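Local coordinates for protein YCGM (Escherichia coli, PDB 1NR9) that belongs to the fumarylacetoacetate hydrolase family, is a putative isomerase and binds a magnesium ion, at residues T148-V154 / E206-D212. Residues are numbered along the deposited sequence; the frame is centred on the assembly and turned at random.
Sequences TTLSLSV and ELTVTFD
Two inner strands of a four-stranded antiparallel sheet, 149-154 and 206-211, pair between Thr149 and Asp212 at one end and Val154 and Leu207 at the other. The hydrogen-bonded pairs Ser151-Thr210 and Ser153-Thr208 alternate with the non-hydrogen-bonded pairs Leu150-Phe211, Leu152-Val209 and Val154-Leu207. Ser151 N gives to Thr210 O at 2.8 Å and Thr210 N to Ser151 O at 2.7 Å; Ser153 and Thr208 exchange the same two bonds, each 3.0 Å between N and O. On the face bearing Ser151, Ser153, Thr208 and Thr210, Thr208 OG1 donates to Ser153 OG at 2.8 Å. Both hydroxyls sit between their own backbone N and carbonyl carbon (chi1 81° and 63°), which brings them together across the strands. Beside them Ser151 OG packs against Thr210 CB and CG2, while Thr210 OG1 is hydrogen-bonded to Ser215 OG on the neighbouring strand 214-219; strand 157-163 pairs with the other flank of 149-154. In this fumarylacetoacetate hydrolase-family fold the reverse face, with Leu150, Leu152, Val154, Leu207, Val209 and Phe211, is buried, several of these residues packing on His71 and Val73 of strand 69-79 and Val100 and Leu102 of strand 95-102. There Leu150 CD2 meets Phe211 CB at 3.5 Å, and Thr148 CG2 lies at the edge of the Phe211 ring, near its plane. Where strand 206-211 ends, the Asp212 carboxylate, poorly ordered and so less surely placed, takes two bonds in the model from well above its plane: Thr148 OG1, which also has Asp144 O as partner, to OD1 at 2.6 Å, and Thr149 N to OD2 at 2.7 Å.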
# COMPACT_ATOMS: atom_id res chain seq x y z
N THR A 148 -22.33 14.41 -8.19
CA THR A 148 -21.53 14.72 -9.36
C THR A 148 -21.59 13.59 -10.39
O THR A 148 -21.70 12.41 -10.05
CB THR A 148 -20.06 15.00 -8.95
OG1 THR A 148 -19.97 16.33 -8.43
CG2 THR A 148 -19.12 14.84 -10.13
N THR A 149 -21.51 13.98 -11.66
CA THR A 149 -21.55 13.07 -12.80
C THR A 149 -20.20 12.44 -13.12
O THR A 149 -19.19 13.14 -13.23
CB THR A 149 -22.08 13.82 -14.04
OG1 THR A 149 -23.50 13.66 -14.11
CG2 THR A 149 -21.42 13.32 -15.33
N LEU A 150 -20.19 11.12 -13.29
CA LEU A 150 -18.97 10.38 -13.63
C LEU A 150 -19.19 9.54 -14.89
O LEU A 150 -20.14 8.77 -14.97
CB LEU A 150 -18.57 9.43 -12.49
CG LEU A 150 -18.09 10.03 -11.16
CD1 LEU A 150 -17.80 8.90 -10.18
CD2 LEU A 150 -16.84 10.89 -11.40
N SER A 151 -18.31 9.69 -15.87
CA SER A 151 -18.45 8.94 -17.11
C SER A 151 -17.13 8.58 -17.75
O SER A 151 -16.14 9.31 -17.61
CB SER A 151 -19.29 9.72 -18.12
OG SER A 151 -18.69 10.97 -18.40
N LEU A 152 -17.12 7.45 -18.45
CA LEU A 152 -15.94 6.97 -19.15
C LEU A 152 -16.32 6.38 -20.50
O LEU A 152 -17.16 5.47 -20.59
CB LEU A 152 -15.20 5.91 -18.34
CG LEU A 152 -13.98 5.24 -19.00
CD1 LEU A 152 -13.21 4.48 -17.96
CD2 LEU A 152 -14.41 4.29 -20.09
N SER A 153 -15.71 6.88 -21.56
CA SER A 153 -16.00 6.34 -22.86
C SER A 153 -14.74 5.75 -23.46
O SER A 153 -13.65 6.29 -23.28
CB SER A 153 -16.57 7.41 -23.79
OG SER A 153 -15.62 8.43 -24.00
N VAL A 154 -14.87 4.62 -24.13
CA VAL A 154 -13.73 4.01 -24.77
C VAL A 154 -14.04 4.03 -26.25
O VAL A 154 -15.11 3.57 -26.68
CB VAL A 154 -13.53 2.56 -24.30
CG1 VAL A 154 -12.29 1.98 -24.95
CG2 VAL A 154 -13.42 2.51 -22.80
N GLU A 206 -8.60 4.60 -27.05
CA GLU A 206 -8.58 6.00 -26.67
C GLU A 206 -9.75 6.06 -25.71
O GLU A 206 -10.79 5.45 -25.97
CB GLU A 206 -8.83 6.91 -27.87
CG GLU A 206 -8.84 8.39 -27.50
CD GLU A 206 -8.60 9.32 -28.69
OE1 GLU A 206 -9.35 9.23 -29.68
OE2 GLU A 206 -7.68 10.16 -28.63
N LEU A 207 -9.57 6.75 -24.59
CA LEU A 207 -10.65 6.87 -23.61
C LEU A 207 -10.76 8.28 -23.06
O LEU A 207 -9.75 8.94 -22.85
CB LEU A 207 -10.44 5.91 -22.44
CG LEU A 207 -9.10 5.94 -21.72
CD1 LEU A 207 -9.30 6.10 -20.23
CD2 LEU A 207 -8.34 4.66 -22.03
N THR A 208 -11.99 8.73 -22.86
CA THR A 208 -12.19 10.06 -22.31
C THR A 208 -12.98 9.91 -20.99
O THR A 208 -14.03 9.29 -20.95
CB THR A 208 -12.89 10.99 -23.34
OG1 THR A 208 -14.30 10.77 -23.33
CG2 THR A 208 -12.40 10.70 -24.74
N VAL A 209 -12.41 10.44 -19.91
CA VAL A 209 -13.01 10.37 -18.59
C VAL A 209 -13.70 11.70 -18.32
O VAL A 209 -13.25 12.74 -18.80
CB VAL A 209 -11.94 10.11 -17.51
CG1 VAL A 209 -10.94 11.24 -17.50
CG2 VAL A 209 -12.58 9.98 -16.15
N THR A 210 -14.78 11.68 -17.54
CA THR A 210 -15.51 12.92 -17.27
C THR A 210 -16.19 12.99 -15.92
O THR A 210 -16.82 12.02 -15.49
CB THR A 210 -16.59 13.14 -18.32
OG1 THR A 210 -15.99 13.55 -19.54
CG2 THR A 210 -17.57 14.20 -17.86
N PHE A 211 -16.07 14.14 -15.27
CA PHE A 211 -16.74 14.33 -13.99
C PHE A 211 -17.19 15.78 -13.90
O PHE A 211 -16.39 16.70 -14.09
CB PHE A 211 -15.84 13.90 -12.82
CG PHE A 211 -14.89 14.96 -12.32
CD1 PHE A 211 -15.18 15.68 -11.17
CD2 PHE A 211 -13.70 15.22 -12.99
CE1 PHE A 211 -14.29 16.66 -10.70
CE2 PHE A 211 -12.81 16.19 -12.53
CZ PHE A 211 -13.11 16.91 -11.37
N ASP A 212 -18.49 15.95 -13.66
CA ASP A 212 -19.14 17.26 -13.54
C ASP A 212 -18.58 18.41 -14.35
O ASP A 212 -17.94 19.32 -13.81
CB ASP A 212 -19.22 17.68 -12.07
CG ASP A 212 -20.57 17.36 -11.44
OD1 ASP A 212 -20.83 17.83 -10.32
OD2 ASP A 212 -21.36 16.62 -12.08